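Local coordinates for probable benzoylformate decarboxylase (Rhodococcus jostii, PDB 7ORX), which belongs to the thiamine diphosphate-dependent enzymes and binds thiamine diphosphate where subunits of a four-chain assembly meet, at residues C[245-250]-C[385-390]; C[147-150]-C[156-159]; C[197-202]-C[270-275]; C[50-55]-C[438-443]. All blocks are in the same frame, centred on the assembly; numbering follows the deposited sequence.

Contact 1: residues C[245-250]-C[385-390]; sequences FPTRHP and AFWSQM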
loop_
_atom_site.group_PDB
_atom_site.type_symbol
_atom_site.label_atom_id
_atom_site.label_comp_id
_atom_site.label_asym_id
_atom_site.label_seq_id
_atom_site.Cartn_x
_atom_site.Cartn_y
_atom_site.Cartn_z
ATOM N N PHE C 245 21.360 29.070 -13.526
ATOM C CA PHE C 245 22.150 30.326 -13.524
ATOM C C PHE C 245 23.118 30.330 -14.689
ATOM O O PHE C 245 23.616 29.275 -15.057
ATOM C CB PHE C 245 22.934 30.382 -12.221
ATOM C CG PHE C 245 23.382 31.749 -11.822
ATOM C CD1 PHE C 245 22.495 32.626 -11.231
ATOM C CD2 PHE C 245 24.700 32.120 -11.966
ATOM C CE1 PHE C 245 22.904 33.884 -10.833
ATOM C CE2 PHE C 245 25.116 33.381 -11.553
ATOM C CZ PHE C 245 24.213 34.272 -11.001
ATOM N N PRO C 246 23.448 31.500 -15.269
ATOM C CA PRO C 246 24.458 31.552 -16.333
ATOM C C PRO C 246 25.828 31.062 -15.815
ATOM O O PRO C 246 26.288 31.572 -14.843
ATOM C CB PRO C 246 24.486 33.035 -16.757
ATOM C CG PRO C 246 23.350 33.738 -16.060
ATOM C CD PRO C 246 22.884 32.813 -14.943
ATOM N N THR C 247 26.452 30.078 -16.454
ATOM C CA THR C 247 27.745 29.483 -15.987
ATOM C C THR C 247 28.944 30.398 -16.231
ATOM O O THR C 247 30.018 30.010 -15.769
ATOM C CB THR C 247 28.065 28.132 -16.636
ATOM O OG1 THR C 247 28.365 28.314 -18.021
ATOM C CG2 THR C 247 26.934 27.144 -16.424
ATOM N N ARG C 248 28.794 31.528 -16.929
ATOM C CA ARG C 248 29.954 32.452 -17.141
ATOM C C ARG C 248 29.625 33.812 -16.504
ATOM O O ARG C 248 30.243 34.816 -16.803
ATOM C CB ARG C 248 30.370 32.562 -18.616
ATOM C CG ARG C 248 30.661 31.228 -19.285
ATOM C CD ARG C 248 31.810 30.477 -18.628
ATOM N NE ARG C 248 33.109 31.124 -18.909
ATOM C CZ ARG C 248 34.206 30.946 -18.163
ATOM N NH1 ARG C 248 34.177 30.128 -17.125
ATOM N NH2 ARG C 248 35.333 31.576 -18.440
ATOM N N HIS C 249 28.658 33.858 -15.645
ATOM C CA HIS C 249 28.443 35.060 -14.816
ATOM C C HIS C 249 29.555 35.180 -13.781
ATOM O O HIS C 249 30.008 34.184 -13.231
ATOM C CB HIS C 249 27.073 34.994 -14.157
ATOM C CG HIS C 249 26.708 36.277 -13.517
ATOM N ND1 HIS C 249 27.053 36.536 -12.237
ATOM C CD2 HIS C 249 26.049 37.365 -13.976
ATOM C CE1 HIS C 249 26.622 37.748 -11.907
ATOM N NE2 HIS C 249 25.976 38.274 -12.963
ATOM N N PRO C 250 30.013 36.402 -13.448
ATOM C CA PRO C 250 30.942 36.606 -12.334
ATOM C C PRO C 250 30.685 35.778 -11.070
ATOM O O PRO C 250 31.613 35.187 -10.566
ATOM C CB PRO C 250 30.778 38.107 -12.077
ATOM C CG PRO C 250 30.694 38.624 -13.500
ATOM C CD PRO C 250 29.736 37.654 -14.170
ATOM N N ALA C 385 34.181 17.845 -15.626
ATOM C CA ALA C 385 34.539 18.252 -17.005
ATOM C C ALA C 385 33.440 19.141 -17.602
ATOM O O ALA C 385 33.746 20.210 -18.113
ATOM C CB ALA C 385 34.757 17.021 -17.841
ATOM N N PHE C 386 32.192 18.713 -17.561
ATOM C CA PHE C 386 31.067 19.482 -18.146
ATOM C C PHE C 386 31.061 20.912 -17.569
ATOM O O PHE C 386 31.015 21.891 -18.305
ATOM C CB PHE C 386 29.760 18.713 -17.897
ATOM C CG PHE C 386 28.571 19.360 -18.528
ATOM C CD1 PHE C 386 27.924 20.395 -17.917
ATOM C CD2 PHE C 386 28.182 18.996 -19.792
ATOM C CE1 PHE C 386 26.880 21.050 -18.541
ATOM C CE2 PHE C 386 27.149 19.651 -20.434
ATOM C CZ PHE C 386 26.499 20.682 -19.797
ATOM N N TRP C 387 31.121 21.048 -16.252
ATOM C CA TRP C 387 30.837 22.343 -15.583
ATOM C C TRP C 387 32.020 23.293 -15.755
ATOM O O TRP C 387 31.830 24.526 -15.770
ATOM C CB TRP C 387 30.449 22.094 -14.126
ATOM C CG TRP C 387 29.103 21.450 -14.039
ATOM C CD1 TRP C 387 28.799 20.177 -13.658
ATOM C CD2 TRP C 387 27.862 22.062 -14.408
ATOM N NE1 TRP C 387 27.447 19.968 -13.732
ATOM C CE2 TRP C 387 26.854 21.103 -14.196
ATOM C CE3 TRP C 387 27.506 23.347 -14.830
ATOM C CZ2 TRP C 387 25.521 21.384 -14.422
ATOM C CZ3 TRP C 387 26.182 23.629 -15.039
ATOM C CH2 TRP C 387 25.207 22.656 -14.837
ATOM N N SER C 388 33.203 22.736 -15.912
ATOM C CA SER C 388 34.459 23.522 -16.013
ATOM C C SER C 388 34.622 24.011 -17.454
ATOM O O SER C 388 35.506 24.816 -17.714
ATOM C CB SER C 388 35.642 22.703 -15.541
ATOM O OG SER C 388 35.990 21.749 -16.525
ATOM N N GLN C 389 33.735 23.591 -18.356
ATOM C CA GLN C 389 33.988 23.688 -19.811
ATOM C C GLN C 389 32.745 24.172 -20.583
ATOM O O GLN C 389 32.928 24.495 -21.729
ATOM C CB GLN C 389 34.500 22.315 -20.237
ATOM C CG GLN C 389 35.539 22.363 -21.344
ATOM C CD GLN C 389 36.851 22.986 -20.927
ATOM O OE1 GLN C 389 37.401 23.814 -21.630
ATOM N NE2 GLN C 389 37.382 22.575 -19.794
ATOM N N MET C 390 31.545 24.317 -19.999
ATOM C CA MET C 390 30.351 24.692 -20.803
ATOM C C MET C 390 29.924 26.125 -20.529
ATOM O O MET C 390 30.131 26.576 -19.375
ATOM C CB MET C 390 29.200 23.736 -20.511
ATOM C CG MET C 390 29.493 22.347 -21.044
ATOM S SD MET C 390 29.604 22.362 -22.825
ATOM C CE MET C 390 27.916 21.940 -23.213
#
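T247 reaches segment 385-390 with both branches of its side chain, and its chi1 of 69° decides which goes where. OG1 stands between the backbone N and the carbonyl carbon and points at M390, while CG2 lies beside the backbone N and is directed at the edge of the W387 indole. T247 OG1 donates to M390 O at 2.8 Å. A C=O...OG1 angle of 124° suits a bond to an sp2 oxygen, although OG1 lies 30° off the carbonyl plane. The same OG1 is also hydrogen-bonded to L392 N, so two bonds fix its rotation. The methyl makes the apolar half of the contact: CG2 of T247 meets CZ3 of W387 at 3.9 Å, close to the ring plane. One face of that indole is covered from within its own segment by F386, whose CD1 stands 3.9 Å above the W387 plane. T247 is the second residue of a type I turn from P246 to H249. R248 NH2 is hydrogen-bonded to the G344 carbonyl, and the side chain forms a cation-pi contact with F346. What results is an interdomain junction of the three-domain thiamine diphosphate enzymes, a central-domain turn docked on helix 383-389 (W387) and on the loop residue M390 after it.

Contact 2: residues C[147-150]-C[156-159]; sequences HTAL and PVYV
A beta-alpha-beta crossover, strand 128-130 to helix 138-149 to strand 157-162, closes here: A149 and T148, near the helix C-terminus, pack on V157, the first residue of the returning strand. The connection is short, with only five residues between the segments and the CA atoms of A149 and P156 5.7 Å apart. V157 straddles the A149 methyl. Its CG1 lies 3.8 Å from A149 CB, and its CG2 approaches the same CB at 4.1 Å. CG1 also stands 3.8 Å from the backbone N of A149, so this branch rests against the helix backbone as well as the methyl. With chi1 at -54°, CG1 lies anti to the V157 carbonyl carbon and CG2 between the backbone N and that carbon, and both methyls reach A149 CB. T148 adds a looser touch from its CG2, 4.2 Å from V157 CG1; with chi1 at -59° this methyl is anti to the backbone N, and OG1 turns back to bond the Q144 carbonyl within the helix. No polar pair links the two segments; the side chains meet by methyl groups. Around it, V157 also packs on A145 of the same helix, and its backbone pairs with L95 and V97 of strand 95-101. P156 packs on L85, S88 and V89 of helix 82-90, while A309 of a second subunit packs on H147 and T148.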
loop_
_atom_site.group_PDB
_atom_site.type_symbol
_atom_site.label_atom_id
_atom_site.label_comp_id
_atom_site.label_asym_id
_atom_site.label_seq_id
_atom_site.Cartn_x
_atom_site.Cartn_y
_atom_site.Cartn_z
ATOM N N HIS C 147 -5.157 18.637 -12.479
ATOM C CA HIS C 147 -4.990 19.776 -11.539
ATOM C C HIS C 147 -3.935 19.425 -10.494
ATOM O O HIS C 147 -3.138 20.308 -10.093
ATOM C CB HIS C 147 -6.305 20.076 -10.831
ATOM C CG HIS C 147 -7.323 20.694 -11.713
ATOM N ND1 HIS C 147 -7.037 21.792 -12.497
ATOM C CD2 HIS C 147 -8.639 20.400 -11.882
ATOM C CE1 HIS C 147 -8.142 22.142 -13.135
ATOM N NE2 HIS C 147 -9.141 21.300 -12.767
ATOM N N THR C 148 -4.040 18.192 -10.004
ATOM C CA THR C 148 -3.139 17.584 -8.988
ATOM C C THR C 148 -1.715 17.583 -9.556
ATOM O O THR C 148 -0.820 18.010 -8.855
ATOM C CB THR C 148 -3.568 16.156 -8.626
ATOM O OG1 THR C 148 -4.897 16.149 -8.106
ATOM C CG2 THR C 148 -2.656 15.506 -7.615
ATOM N N ALA C 149 -1.487 17.100 -10.768
ATOM C CA ALA C 149 -0.133 17.092 -11.371
ATOM C C ALA C 149 0.497 18.496 -11.363
ATOM O O ALA C 149 1.714 18.545 -11.106
ATOM C CB ALA C 149 -0.182 16.506 -12.746
ATOM N N LEU C 150 -0.276 19.580 -11.529
ATOM C CA LEU C 150 0.238 20.968 -11.670
ATOM C C LEU C 150 0.246 21.710 -10.346
ATOM O O LEU C 150 0.661 22.888 -10.309
ATOM C CB LEU C 150 -0.609 21.733 -12.677
ATOM C CG LEU C 150 -0.526 21.195 -14.096
ATOM C CD1 LEU C 150 -1.713 21.622 -14.926
ATOM C CD2 LEU C 150 0.759 21.634 -14.765
ATOM N N PRO C 156 4.053 13.518 -11.034
ATOM C CA PRO C 156 3.283 12.574 -11.821
ATOM C C PRO C 156 2.104 11.919 -11.100
ATOM O O PRO C 156 2.168 11.670 -9.894
ATOM C CB PRO C 156 4.340 11.521 -12.201
ATOM C CG PRO C 156 5.323 11.561 -11.078
ATOM C CD PRO C 156 5.359 12.998 -10.614
ATOM N N VAL C 157 1.077 11.614 -11.886
ATOM C CA VAL C 157 -0.242 11.075 -11.419
ATOM C C VAL C 157 -0.598 9.895 -12.331
ATOM O O VAL C 157 -0.145 9.891 -13.483
ATOM C CB VAL C 157 -1.298 12.190 -11.477
ATOM C CG1 VAL C 157 -0.822 13.389 -10.706
ATOM C CG2 VAL C 157 -1.552 12.634 -12.894
ATOM N N TYR C 158 -1.370 8.933 -11.858
ATOM C CA TYR C 158 -1.695 7.723 -12.630
ATOM C C TYR C 158 -3.191 7.466 -12.542
ATOM O O TYR C 158 -3.723 7.561 -11.483
ATOM C CB TYR C 158 -0.945 6.537 -12.052
ATOM C CG TYR C 158 -1.136 5.206 -12.736
ATOM C CD1 TYR C 158 -0.458 4.870 -13.894
ATOM C CD2 TYR C 158 -1.896 4.228 -12.142
ATOM C CE1 TYR C 158 -0.592 3.620 -14.480
ATOM C CE2 TYR C 158 -2.035 2.971 -12.702
ATOM C CZ TYR C 158 -1.362 2.654 -13.867
ATOM O OH TYR C 158 -1.521 1.406 -14.404
ATOM N N VAL C 159 -3.811 7.133 -13.661
ATOM C CA VAL C 159 -5.258 6.858 -13.769
ATOM C C VAL C 159 -5.383 5.581 -14.594
ATOM O O VAL C 159 -4.932 5.609 -15.740
ATOM C CB VAL C 159 -5.981 8.030 -14.444
ATOM C CG1 VAL C 159 -7.439 7.695 -14.603
ATOM C CG2 VAL C 159 -5.802 9.322 -13.681
#

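Contact 3: residues C[197-202]-C[270-275]; sequences IETLES and HDLILV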
loop_
_atom_site.group_PDB
_atom_site.type_symbol
_atom_site.label_atom_id
_atom_site.label_comp_id
_atom_site.label_asym_id
_atom_site.label_seq_id
_atom_site.Cartn_x
_atom_site.Cartn_y
_atom_site.Cartn_z
ATOM N N ILE C 197 14.672 39.995 3.717
ATOM C CA ILE C 197 15.546 41.080 3.183
ATOM C C ILE C 197 16.438 41.597 4.322
ATOM O O ILE C 197 17.611 41.834 4.062
ATOM C CB ILE C 197 14.832 42.202 2.404
ATOM C CG1 ILE C 197 14.607 43.443 3.259
ATOM C CG2 ILE C 197 13.566 41.724 1.709
ATOM C CD1 ILE C 197 14.863 44.752 2.541
ATOM N N GLU C 198 15.952 41.707 5.547
ATOM C CA GLU C 198 16.815 42.081 6.700
ATOM C C GLU C 198 17.951 41.053 6.774
ATOM O O GLU C 198 19.097 41.464 6.654
ATOM C CB GLU C 198 16.047 42.169 8.019
ATOM C CG GLU C 198 16.880 42.773 9.145
ATOM C CD GLU C 198 16.102 43.694 10.118
ATOM O OE1 GLU C 198 14.857 43.480 10.362
ATOM O OE2 GLU C 198 16.725 44.656 10.662
ATOM N N THR C 199 17.654 39.760 6.849
ATOM C CA THR C 199 18.674 38.688 6.992
ATOM C C THR C 199 19.703 38.761 5.855
ATOM O O THR C 199 20.897 38.461 6.116
ATOM C CB THR C 199 18.075 37.279 6.949
ATOM O OG1 THR C 199 16.864 37.278 7.694
ATOM C CG2 THR C 199 18.990 36.225 7.529
ATOM N N LEU C 200 19.262 39.119 4.641
ATOM C CA LEU C 200 20.124 39.169 3.436
ATOM C C LEU C 200 21.032 40.395 3.505
ATOM O O LEU C 200 22.257 40.200 3.352
ATOM C CB LEU C 200 19.260 39.164 2.171
ATOM C CG LEU C 200 18.767 37.785 1.728
ATOM C CD1 LEU C 200 17.841 37.894 0.537
ATOM C CD2 LEU C 200 19.932 36.885 1.370
ATOM N N GLU C 201 20.484 41.592 3.743
ATOM C CA GLU C 201 21.275 42.843 3.845
ATOM C C GLU C 201 22.166 42.814 5.099
ATOM O O GLU C 201 23.193 43.526 5.099
ATOM C CB GLU C 201 20.340 44.043 3.825
ATOM C CG GLU C 201 19.566 44.177 2.528
ATOM C CD GLU C 201 18.471 45.241 2.562
ATOM O OE1 GLU C 201 18.181 45.802 3.677
ATOM O OE2 GLU C 201 17.859 45.480 1.478
ATOM N N SER C 202 21.768 42.041 6.128
ATOM C CA SER C 202 22.541 41.745 7.372
ATOM C C SER C 202 23.889 41.103 7.039
ATOM O O SER C 202 24.903 41.489 7.630
ATOM C CB SER C 202 21.807 40.798 8.281
ATOM O OG SER C 202 21.242 41.494 9.349
ATOM N N HIS C 270 31.286 31.406 4.892
ATOM C CA HIS C 270 30.004 32.109 4.638
ATOM C C HIS C 270 29.116 32.063 5.884
ATOM O O HIS C 270 29.001 30.988 6.442
ATOM C CB HIS C 270 29.337 31.492 3.412
ATOM C CG HIS C 270 30.004 31.836 2.134
ATOM N ND1 HIS C 270 30.667 30.897 1.390
ATOM C CD2 HIS C 270 30.082 32.993 1.455
ATOM C CE1 HIS C 270 31.139 31.458 0.296
ATOM N NE2 HIS C 270 30.784 32.743 0.316
ATOM N N ASP C 271 28.500 33.184 6.259
ATOM C CA ASP C 271 27.649 33.333 7.487
ATOM C C ASP C 271 26.174 33.061 7.163
ATOM O O ASP C 271 25.398 32.722 8.110
ATOM C CB ASP C 271 27.783 34.720 8.131
ATOM C CG ASP C 271 27.495 35.896 7.218
ATOM O OD1 ASP C 271 27.721 35.792 6.023
ATOM O OD2 ASP C 271 27.054 36.926 7.726
ATOM N N LEU C 272 25.793 33.217 5.887
ATOM C CA LEU C 272 24.425 32.914 5.390
ATOM C C LEU C 272 24.503 32.108 4.087
ATOM O O LEU C 272 24.994 32.668 3.116
ATOM C CB LEU C 272 23.677 34.235 5.190
ATOM C CG LEU C 272 22.200 34.042 4.896
ATOM C CD1 LEU C 272 21.436 33.693 6.170
ATOM C CD2 LEU C 272 21.648 35.271 4.217
ATOM N N ILE C 273 24.032 30.860 4.126
ATOM C CA ILE C 273 23.711 30.017 2.943
ATOM C C ILE C 273 22.221 30.236 2.672
ATOM O O ILE C 273 21.415 29.695 3.430
ATOM C CB ILE C 273 23.959 28.498 3.185
ATOM C CG1 ILE C 273 25.159 28.125 4.069
ATOM C CG2 ILE C 273 23.985 27.745 1.878
ATOM C CD1 ILE C 273 26.388 28.826 3.755
ATOM N N LEU C 274 21.846 30.952 1.609
ATOM C CA LEU C 274 20.448 30.977 1.127
ATOM C C LEU C 274 20.311 29.941 0.016
ATOM O O LEU C 274 20.881 30.129 -1.066
ATOM C CB LEU C 274 20.098 32.373 0.628
ATOM C CG LEU C 274 18.754 32.471 -0.077
ATOM C CD1 LEU C 274 17.615 32.159 0.900
ATOM C CD2 LEU C 274 18.612 33.846 -0.697
ATOM N N VAL C 275 19.591 28.858 0.283
ATOM C CA VAL C 275 19.303 27.771 -0.699
ATOM C C VAL C 275 17.927 28.058 -1.280
ATOM O O VAL C 275 17.013 28.003 -0.524
ATOM C CB VAL C 275 19.330 26.375 -0.041
ATOM C CG1 VAL C 275 18.954 25.275 -1.030
ATOM C CG2 VAL C 275 20.685 26.106 0.621
#
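Helix segment 197-202 runs across strand segment 272-275 with an angle of 133° between their N-to-C directions and an axis separation of 9.9 Å, and L200 and L272 lie opposite each other with CA atoms 7.8 Å apart. CD2 of L200 fits against two strand residues at once, 3.7 Å from L272 CD2 and 3.9 Å from L274 CD2. Both strand leucines have CG anti to the backbone N (chi1 -171° in L272 and 172° in L274), and both extend from the same side of the strand toward the helix. L200 crosses each of them at about a right angle. The other branch of L272 meets the preceding residue of the helix, with CD1 3.8 Å from T199 CG2, so L272 spans two neighbouring helix positions. The T199 side chain meets the strand through its methyl, and its carbonyl O lies 3.8 Å from L272 CD2; OG1 is hydrogen-bonded to the D195 carbonyl. The interface is mainly dispersive packing, of the kind that seats helices on a Rossmann-like parallel sheet. Strand 272-276 lies in that sheet between strands 206-210 and 297-302; I299 touches both L272 and L274, and L328 of helix 321-331 packs beside L200.

Contact 4: residues C[50-55]-C[438-443]; sequences EGAVLS and ITALWS. With TPP (thiamine diphosphate), chain K.
E50 meets the aminopyrimidine ring of thiamine diphosphate at its N1' edge, with the carboxylate plane turned by nearly 60° from the ring. E50 OE2 lies 2.7 Å from N1' and 3.1 Å from the methyl carbon CM2 of thiamine diphosphate. The bend in the E50 chain, chi2 82°, carries the carboxylate to the ring, and N80 ND2 holds OE1 by a hydrogen bond and thereby helps fix the rotation of the group. A glutamate at N1' is a hallmark of thiamine diphosphate enzymes. W442 supplies the other flat group, an indole whose NE1 is bonded to the P482 carbonyl of a third subunit. The two segments touch through small residues. The CA atoms of A52 and A440 are only 5.7 Å apart, a spacing that alanine at both positions permits. The A52 methyl CB meets T439 OG1 at 3.6 Å and A440 CB at 4.4 Å. T439 brings its hydroxyl forward because chi1, 61°, sets OG1 between the backbone N and the carbonyl carbon. The pocket is shared between chains, as in this family: S433 and G432 of the third subunit also bind thiamine diphosphate. Helix 50-64 lies here between helix 82-90, which L54 and S55 touch, and helix 440-447. P411 of helix 409-418 packs on both S55 and A440, and Y493 of helix 486-493 lies against T439 and W442.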
loop_
_atom_site.group_PDB
_atom_site.type_symbol
_atom_site.label_atom_id
_atom_site.label_comp_id
_atom_site.label_asym_id
_atom_site.label_seq_id
_atom_site.Cartn_x
_atom_site.Cartn_y
_atom_site.Cartn_z
ATOM N N GLU C 50 8.140 1.311 -22.895
ATOM C CA GLU C 50 7.322 2.248 -22.081
ATOM C C GLU C 50 8.242 3.201 -21.331
ATOM O O GLU C 50 7.851 4.347 -21.112
ATOM C CB GLU C 50 6.437 1.462 -21.128
ATOM C CG GLU C 50 5.360 0.681 -21.844
ATOM C CD GLU C 50 5.720 -0.679 -22.460
ATOM O OE1 GLU C 50 6.936 -1.109 -22.408
ATOM O OE2 GLU C 50 4.778 -1.338 -23.022
ATOM N N GLY C 51 9.417 2.735 -20.928
ATOM C CA GLY C 51 10.419 3.591 -20.265
ATOM C C GLY C 51 10.890 4.719 -21.171
ATOM O O GLY C 51 11.028 5.875 -20.707
ATOM N N ALA C 52 11.087 4.413 -22.440
ATOM C CA ALA C 52 11.400 5.409 -23.476
ATOM C C ALA C 52 10.213 6.359 -23.637
ATOM O O ALA C 52 10.435 7.580 -23.610
ATOM C CB ALA C 52 11.740 4.695 -24.765
ATOM N N VAL C 53 8.999 5.817 -23.785
ATOM C CA VAL C 53 7.766 6.640 -23.930
ATOM C C VAL C 53 7.740 7.682 -22.814
ATOM O O VAL C 53 7.490 8.862 -23.022
ATOM C CB VAL C 53 6.529 5.744 -23.820
ATOM C CG1 VAL C 53 5.261 6.532 -23.526
ATOM C CG2 VAL C 53 6.375 4.870 -25.042
ATOM N N LEU C 54 7.973 7.207 -21.621
ATOM C CA LEU C 54 7.669 8.028 -20.458
ATOM C C LEU C 54 8.790 9.050 -20.291
ATOM O O LEU C 54 8.484 10.231 -20.016
ATOM C CB LEU C 54 7.494 7.090 -19.278
ATOM C CG LEU C 54 6.880 7.812 -18.110
ATOM C CD1 LEU C 54 5.722 7.004 -17.568
ATOM C CD2 LEU C 54 7.971 8.139 -17.085
ATOM N N SER C 55 10.031 8.636 -20.509
ATOM C CA SER C 55 11.193 9.562 -20.492
ATOM C C SER C 55 11.081 10.609 -21.614
ATOM O O SER C 55 11.442 11.767 -21.348
ATOM C CB SER C 55 12.472 8.804 -20.595
ATOM O OG SER C 55 12.779 8.142 -19.383
ATOM N N ILE C 438 17.574 3.146 -25.685
ATOM C CA ILE C 438 18.165 3.096 -27.061
ATOM C C ILE C 438 17.041 3.171 -28.083
ATOM O O ILE C 438 17.218 3.792 -29.138
ATOM C CB ILE C 438 19.012 1.816 -27.224
ATOM C CG1 ILE C 438 19.925 1.877 -28.457
ATOM C CG2 ILE C 438 18.147 0.566 -27.240
ATOM C CD1 ILE C 438 21.050 2.895 -28.334
ATOM N N THR C 439 15.897 2.565 -27.775
ATOM C CA THR C 439 14.752 2.458 -28.713
ATOM C C THR C 439 14.151 3.843 -28.989
ATOM O O THR C 439 13.427 3.928 -29.948
ATOM C CB THR C 439 13.649 1.553 -28.162
ATOM O OG1 THR C 439 13.203 2.171 -26.953
ATOM C CG2 THR C 439 14.113 0.139 -27.901
ATOM N N ALA C 440 14.412 4.876 -28.193
ATOM C CA ALA C 440 13.908 6.231 -28.486
ATOM C C ALA C 440 14.522 6.752 -29.775
ATOM O O ALA C 440 13.990 7.743 -30.328
ATOM C CB ALA C 440 14.206 7.172 -27.370
ATOM N N LEU C 441 15.600 6.135 -30.253
ATOM C CA LEU C 441 16.199 6.547 -31.540
ATOM C C LEU C 441 15.209 6.297 -32.673
ATOM O O LEU C 441 15.140 7.130 -33.592
ATOM C CB LEU C 441 17.489 5.765 -31.764
ATOM C CG LEU C 441 18.690 6.231 -30.959
ATOM C CD1 LEU C 441 19.877 5.343 -31.291
ATOM C CD2 LEU C 441 18.992 7.702 -31.253
ATOM N N TRP C 442 14.476 5.186 -32.615
ATOM C CA TRP C 442 13.394 4.855 -33.586
ATOM C C TRP C 442 12.375 5.993 -33.657
ATOM O O TRP C 442 12.078 6.429 -34.771
ATOM C CB TRP C 442 12.702 3.563 -33.188
ATOM C CG TRP C 442 11.658 3.141 -34.167
ATOM C CD1 TRP C 442 11.867 2.421 -35.309
ATOM C CD2 TRP C 442 10.250 3.395 -34.087
ATOM N NE1 TRP C 442 10.676 2.211 -35.946
ATOM C CE2 TRP C 442 9.663 2.780 -35.206
ATOM C CE3 TRP C 442 9.432 4.073 -33.197
ATOM C CZ2 TRP C 442 8.295 2.837 -35.456
ATOM C CZ3 TRP C 442 8.071 4.118 -33.436
ATOM C CH2 TRP C 442 7.518 3.512 -34.554
ATOM N N SER C 443 11.919 6.486 -32.510
ATOM C CA SER C 443 10.939 7.589 -32.438
ATOM C C SER C 443 11.517 8.816 -33.135
ATOM O O SER C 443 10.842 9.397 -33.967
ATOM C CB SER C 443 10.526 7.841 -31.026
ATOM O OG SER C 443 9.851 6.687 -30.528
HETATM N "N1'" TPP K . 3.638 -3.462 -24.144
HETATM C "C2'" TPP K . 3.877 -4.507 -23.341
HETATM C CM2 TPP K . 4.992 -4.392 -22.355
HETATM N "N3'" TPP K . 3.188 -5.650 -23.344
HETATM C "C4'" TPP K . 2.181 -5.762 -24.223
HETATM N "N4'" TPP K . 1.487 -6.914 -24.203
HETATM C "C5'" TPP K . 1.863 -4.722 -25.125
HETATM C "C6'" TPP K . 2.634 -3.579 -25.026
HETATM C "C7'" TPP K . 0.737 -4.842 -26.124
HETATM N N3 TPP K . 1.010 -5.834 -27.175
HETATM C C2 TPP K . 0.602 -7.099 -27.087
HETATM S S1 TPP K . 0.486 -7.802 -28.634
HETATM C C5 TPP K . 1.516 -6.549 -29.263
HETATM C C4 TPP K . 1.689 -5.549 -28.367
HETATM C CM4 TPP K . 2.484 -4.294 -28.572
HETATM C C6 TPP K . 2.118 -6.662 -30.641
HETATM C C7 TPP K . 3.536 -7.214 -30.638
HETATM O O7 TPP K . 4.034 -7.262 -32.007
HETATM P PA TPP K . 4.893 -8.523 -32.536
HETATM O O1A TPP K . 5.758 -9.041 -31.439
HETATM O O2A TPP K . 5.434 -8.009 -33.826
HETATM O O3A TPP K . 3.838 -9.694 -32.802
HETATM P PB TPP K . 2.862 -9.955 -34.039
HETATM O O1B TPP K . 2.966 -11.429 -34.391
HETATM O O2B TPP K . 1.500 -9.586 -33.529
HETATM O O3B TPP K . 3.345 -9.047 -35.142
#

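Contacts 2, 3 and 4 are buried, whereas contact 1 is partly buried. Contacts 2 and 3 each seat a helix on a strand of a parallel sheet and rely mainly on aliphatic side-chain packing. Contacts 1 and 4 instead join different domains and involve more polar atoms: contact 1 has the one hydrogen bond between paired segments, and contact 4 adjoins thiamine diphosphate. Contacts 1 and 3 share the central domain through 245-250, yet their nearest atoms are about 11 Å apart. Contacts 2 and 4 come closer, about 7 Å between nearest atoms, and helix 82-90 packs against both. Contacts 3 and 4 lie on opposite sides of the chain's centre.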